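Local coordinates for protein putative cytochrome P450 154A1 (Streptomyces coelicolor, PDB 1ODO) that belongs to the cytochrome P450 family of haem-thiolate proteins and holds protoporphyrin IX with its iron, together with 4-phenyl-1H-imidazole, in its interior, at residues W32-L36 and G37-W41; H17-E20 and H21-R25. All coordinates share one frame; numbering follows the deposited sequence.

Contact 1: residues W32-L36 and G37-W41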
loop_
_atom_site.group_PDB
_atom_site.type_symbol
_atom_site.label_atom_id
_atom_site.label_comp_id
_atom_site.label_asym_id
_atom_site.label_seq_id
_atom_site.Cartn_x
_atom_site.Cartn_y
_atom_site.Cartn_z
ATOM N N TRP A 32 -10.232 -17.564 11.653
ATOM C CA TRP A 32 -9.794 -16.865 12.857
ATOM C C TRP A 32 -8.267 -16.989 12.841
ATOM O O TRP A 32 -7.729 -18.097 12.854
ATOM C CB TRP A 32 -10.392 -17.558 14.091
ATOM C CG TRP A 32 -10.196 -16.856 15.414
ATOM C CD1 TRP A 32 -9.575 -17.362 16.522
ATOM C CD2 TRP A 32 -10.694 -15.565 15.791
ATOM N NE1 TRP A 32 -9.661 -16.471 17.567
ATOM C CE2 TRP A 32 -10.343 -15.360 17.147
ATOM C CE3 TRP A 32 -11.404 -14.562 15.118
ATOM C CZ2 TRP A 32 -10.679 -14.192 17.841
ATOM C CZ3 TRP A 32 -11.739 -13.400 15.810
ATOM C CH2 TRP A 32 -11.375 -13.227 17.159
ATOM N N VAL A 33 -7.570 -15.857 12.789
ATOM C CA VAL A 33 -6.111 -15.873 12.761
ATOM C C VAL A 33 -5.488 -15.009 13.851
ATOM O O VAL A 33 -6.177 -14.270 14.556
ATOM C CB VAL A 33 -5.568 -15.366 11.394
ATOM C CG1 VAL A 33 -6.133 -16.207 10.248
ATOM C CG2 VAL A 33 -5.939 -13.893 11.203
ATOM N N ASP A 34 -4.171 -15.115 13.978
ATOM C CA ASP A 34 -3.436 -14.346 14.966
ATOM C C ASP A 34 -2.493 -13.421 14.207
ATOM O O ASP A 34 -1.694 -13.872 13.385
ATOM C CB ASP A 34 -2.626 -15.266 15.881
ATOM C CG ASP A 34 -1.773 -14.496 16.866
ATOM O OD1 ASP A 34 -2.094 -14.512 18.073
ATOM O OD2 ASP A 34 -0.788 -13.864 16.428
ATOM N N VAL A 35 -2.605 -12.124 14.470
ATOM C CA VAL A 35 -1.760 -11.128 13.816
ATOM C C VAL A 35 -0.926 -10.474 14.911
ATOM O O VAL A 35 -1.377 -9.544 15.579
ATOM C CB VAL A 35 -2.612 -10.054 13.102
ATOM C CG1 VAL A 35 -1.709 -9.045 12.392
ATOM C CG2 VAL A 35 -3.547 -10.720 12.108
ATOM N N LEU A 36 0.284 -10.989 15.105
ATOM C CA LEU A 36 1.195 -10.473 16.118
ATOM C C LEU A 36 0.563 -10.386 17.511
ATOM O O LEU A 36 0.743 -9.401 18.230
ATOM C CB LEU A 36 1.746 -9.105 15.691
ATOM C CG LEU A 36 2.901 -9.162 14.679
ATOM C CD1 LEU A 36 2.395 -9.633 13.320
ATOM C CD2 LEU A 36 3.538 -7.786 14.552
ATOM N N GLY A 37 -0.182 -11.421 17.892
ATOM C CA GLY A 37 -0.810 -11.421 19.203
ATOM C C GLY A 37 -2.272 -11.021 19.268
ATOM O O GLY A 37 -2.917 -11.211 20.299
ATOM N N VAL A 38 -2.797 -10.449 18.190
ATOM C CA VAL A 38 -4.200 -10.037 18.162
ATOM C C VAL A 38 -4.960 -11.006 17.264
ATOM O O VAL A 38 -4.568 -11.225 16.118
ATOM C CB VAL A 38 -4.365 -8.597 17.612
ATOM C CG1 VAL A 38 -5.833 -8.319 17.298
ATOM C CG2 VAL A 38 -3.852 -7.588 18.640
ATOM N N GLN A 39 -6.030 -11.598 17.788
ATOM C CA GLN A 39 -6.821 -12.541 17.005
ATOM C C GLN A 39 -7.927 -11.812 16.256
ATOM O O GLN A 39 -8.604 -10.943 16.807
ATOM C CB GLN A 39 -7.426 -13.623 17.902
ATOM C CG GLN A 39 -6.398 -14.526 18.574
ATOM C CD GLN A 39 -5.674 -13.842 19.716
ATOM O OE1 GLN A 39 -6.290 -13.446 20.705
ATOM N NE2 GLN A 39 -4.359 -13.704 19.589
ATOM N N ALA A 40 -8.108 -12.171 14.992
ATOM C CA ALA A 40 -9.132 -11.536 14.182
ATOM C C ALA A 40 -9.605 -12.449 13.070
ATOM O O ALA A 40 -8.985 -13.472 12.773
ATOM C CB ALA A 40 -8.586 -10.249 13.577
ATOM N N TRP A 41 -10.709 -12.060 12.451
ATOM C CA TRP A 41 -11.265 -12.837 11.361
ATOM C C TRP A 41 -10.633 -12.413 10.046
ATOM O O TRP A 41 -10.853 -11.293 9.585
ATOM C CB TRP A 41 -12.774 -12.619 11.252
ATOM C CG TRP A 41 -13.572 -13.267 12.333
ATOM C CD1 TRP A 41 -14.089 -12.666 13.443
ATOM C CD2 TRP A 41 -13.970 -14.641 12.395
ATOM N NE1 TRP A 41 -14.794 -13.580 14.192
ATOM C CE2 TRP A 41 -14.737 -14.800 13.573
ATOM C CE3 TRP A 41 -13.757 -15.753 11.569
ATOM C CZ2 TRP A 41 -15.296 -16.031 13.947
ATOM C CZ3 TRP A 41 -14.313 -16.981 11.940
ATOM C CH2 TRP A 41 -15.074 -17.106 13.122
#
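The indole of W32 lies flat across the neighbouring strand. One face rests on Q39, whose CB touches CZ2 at 3.3 Å, and on the peptide nitrogen of A40; the edge of its six-membered ring turns to the face of W41. This pair is T-shaped, its planes 61° apart, with W32 CZ3 3.4 Å from W41 CD1. CG of W32 is anti to the backbone N (chi1 -172°), which swings the ring over the partner strand, and so broad a side chain can span Q39 to W41.

D34 and Q39 form a non-hydrogen-bonded pair on the same face, nearer the turn. The D34 carboxylate accepts two hydrogen bonds: from Q39 NE2 to OD1 at 2.8 Å, met from above the carboxylate plane, and from G37 N to OD2 at 2.9 Å, on the syn side. Aspartate is short enough to hold a turn amide this way, and a bend at chi2 brings the glutamine amide back to it. In the type I' turn from V35 to V38, G37 has a positive phi, where a CB would clash with the carbonyl of L36. V35 N donates to V38 O at 2.7 Å, and V33 N to A40 O almost straight, at 177°.

The opposite face carries V33, V35, V38 and A40, small and apolar as its burial asks. This beta hairpin lies within the mixed sheet of the P450 fold: strand 8-9 flanks strand 30-35, strand 314-317 flanks strand 38-43, and W76 covers the turn beside L36 and V38.

Contact 2: residues H17-E20 and H21-R25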
loop_
_atom_site.group_PDB
_atom_site.type_symbol
_atom_site.label_atom_id
_atom_site.label_comp_id
_atom_site.label_asym_id
_atom_site.label_seq_id
_atom_site.Cartn_x
_atom_site.Cartn_y
_atom_site.Cartn_z
ATOM N N HIS A 17 4.172 -15.885 1.213
ATOM C CA HIS A 17 2.790 -15.457 1.066
ATOM C C HIS A 17 1.940 -16.301 0.122
ATOM O O HIS A 17 0.726 -16.372 0.293
ATOM C CB HIS A 17 2.726 -13.969 0.678
ATOM C CG HIS A 17 3.141 -13.672 -0.730
ATOM N ND1 HIS A 17 4.404 -13.941 -1.211
ATOM C CD2 HIS A 17 2.467 -13.087 -1.749
ATOM C CE1 HIS A 17 4.492 -13.533 -2.466
ATOM N NE2 HIS A 17 3.330 -13.010 -2.817
ATOM N N HIS A 18 2.562 -16.945 -0.866
ATOM C CA HIS A 18 1.794 -17.774 -1.798
ATOM C C HIS A 18 1.198 -18.963 -1.055
ATOM O O HIS A 18 0.039 -19.323 -1.268
ATOM C CB HIS A 18 2.667 -18.293 -2.941
ATOM C CG HIS A 18 3.123 -17.226 -3.885
ATOM N ND1 HIS A 18 2.312 -16.180 -4.268
ATOM C CD2 HIS A 18 4.289 -17.064 -4.553
ATOM C CE1 HIS A 18 2.959 -15.419 -5.132
ATOM N NE2 HIS A 18 4.160 -15.933 -5.322
ATOM N N THR A 19 1.993 -19.592 -0.198
ATOM C CA THR A 19 1.489 -20.731 0.555
ATOM C C THR A 19 0.456 -20.200 1.538
ATOM O O THR A 19 -0.569 -20.832 1.785
ATOM C CB THR A 19 2.606 -21.445 1.331
ATOM O OG1 THR A 19 3.518 -22.040 0.403
ATOM C CG2 THR A 19 2.019 -22.537 2.229
ATOM N N GLU A 20 0.728 -19.020 2.089
ATOM C CA GLU A 20 -0.193 -18.414 3.043
ATOM C C GLU A 20 -1.573 -18.222 2.405
ATOM O O GLU A 20 -2.594 -18.446 3.054
ATOM C CB GLU A 20 0.348 -17.064 3.522
ATOM C CG GLU A 20 -0.601 -16.326 4.461
ATOM C CD GLU A 20 -0.036 -15.006 4.938
ATOM O OE1 GLU A 20 0.629 -14.983 5.999
ATOM O OE2 GLU A 20 -0.249 -13.992 4.241
ATOM N N HIS A 21 -1.606 -17.805 1.139
ATOM C CA HIS A 21 -2.886 -17.599 0.457
ATOM C C HIS A 21 -3.704 -18.886 0.501
ATOM O O HIS A 21 -4.886 -18.880 0.837
ATOM C CB HIS A 21 -2.700 -17.242 -1.025
ATOM C CG HIS A 21 -1.977 -15.956 -1.268
ATOM N ND1 HIS A 21 -1.926 -14.939 -0.341
ATOM C CD2 HIS A 21 -1.308 -15.508 -2.357
ATOM C CE1 HIS A 21 -1.256 -13.919 -0.847
ATOM N NE2 HIS A 21 -0.872 -14.237 -2.070
ATOM N N ARG A 22 -3.059 -19.988 0.140
ATOM C CA ARG A 22 -3.727 -21.284 0.130
ATOM C C ARG A 22 -4.183 -21.724 1.511
ATOM O O ARG A 22 -5.304 -22.195 1.678
ATOM C CB ARG A 22 -2.802 -22.340 -0.476
ATOM C CG ARG A 22 -2.264 -21.943 -1.837
ATOM C CD ARG A 22 -1.430 -23.048 -2.465
ATOM N NE ARG A 22 -0.812 -22.597 -3.708
ATOM C CZ ARG A 22 -1.482 -22.072 -4.732
ATOM N NH1 ARG A 22 -2.801 -21.928 -4.670
ATOM N NH2 ARG A 22 -0.832 -21.687 -5.822
ATOM N N THR A 23 -3.311 -21.565 2.501
ATOM C CA THR A 23 -3.639 -21.955 3.862
ATOM C C THR A 23 -4.853 -21.185 4.378
ATOM O O THR A 23 -5.743 -21.760 5.009
ATOM C CB THR A 23 -2.437 -21.721 4.792
ATOM O OG1 THR A 23 -1.304 -22.439 4.285
ATOM C CG2 THR A 23 -2.748 -22.204 6.203
ATOM N N LEU A 24 -4.897 -19.886 4.106
ATOM C CA LEU A 24 -6.021 -19.083 4.559
ATOM C C LEU A 24 -7.309 -19.475 3.844
ATOM O O LEU A 24 -8.343 -19.665 4.479
ATOM C CB LEU A 24 -5.740 -17.595 4.332
ATOM C CG LEU A 24 -4.787 -16.908 5.314
ATOM C CD1 LEU A 24 -4.407 -15.521 4.789
ATOM C CD2 LEU A 24 -5.468 -16.801 6.682
ATOM N N ARG A 25 -7.253 -19.599 2.521
ATOM C CA ARG A 25 -8.448 -19.965 1.775
ATOM C C ARG A 25 -8.937 -21.382 2.101
ATOM O O ARG A 25 -10.081 -21.737 1.815
ATOM C CB ARG A 25 -8.214 -19.796 0.267
ATOM C CG ARG A 25 -8.157 -18.321 -0.184
ATOM C CD ARG A 25 -8.605 -18.183 -1.635
ATOM N NE ARG A 25 -7.863 -19.106 -2.485
ATOM C CZ ARG A 25 -6.682 -18.844 -3.035
ATOM N NH1 ARG A 25 -6.100 -17.663 -2.849
ATOM N NH2 ARG A 25 -6.058 -19.787 -3.731
HETATM O O HOH W 1 -2.263 -14.011 2.286
#
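H21 stands against the first turn of its helix, its ring laid over the carbonyl of H17. Starting at the backbone, CB lies 3.4 Å from H18 O. CG is anti to the carbonyl carbon (chi1 -63°), a torsion that sends the imidazole back toward the start of the helix, and H17 O then sits 3.0 Å above the ring plane, over its centre, 3.1 Å from CG and close to CE1 too. On one side of the ring, ND1 meets a water in the ring plane at 2.8 Å, and that water donates to E20 OE2. On the other, CD2 passes H18 CA, and at the tip NE2 comes within 3.5 Å of H17 CD2. The imidazoles of H17 and H21 run side by side in direction, yet their planes are 88° apart. A flat, polar ring suits this buried place, since it can cover a carbonyl and still offer a nitrogen to water.

Helix 17-25 links strand 8-9 to strand 30-35 in a beta-alpha-beta unit, and its backbone bonds are mostly of normal length: H17 O takes H21 N and E20 O takes L24 N at 2.9 Å, while that from R22 N to H18 O is weak.

E20 runs out extended; its methylene CG lies 3.9 Å from L24 CD1, while the carboxylate beyond reaches H291 as well as the water. Glutamate suits the place because its methylenes can lie along a leucine while its carboxylate reaches polar partners. L24 packs on L8, as does T23. NE2 of H17 bonds to E286, and R22 forms a salt bridge with D333.

In the fold
From the N terminus the chain runs through strand 8-9 into helix 17-25, where contact 2 joins successive turns of that helix. Strand 30-35 follows and turns back at once into strand 38-43; contact 1 closes this tight hairpin. The two contacts therefore come in series, neither enclosing nor crossing the other, with centres about 15 Å apart. They still touch directly, V33 CG1 lying 3.7 Å from L24 CD2, so that the helix packs on the sheet. L8 of strand 8-9 touches both V33 and the helix. Strand 8-9, the helix and the hairpin are thereby brought together, and strand 314-317, alongside strand 38-43, carries the sheet onward.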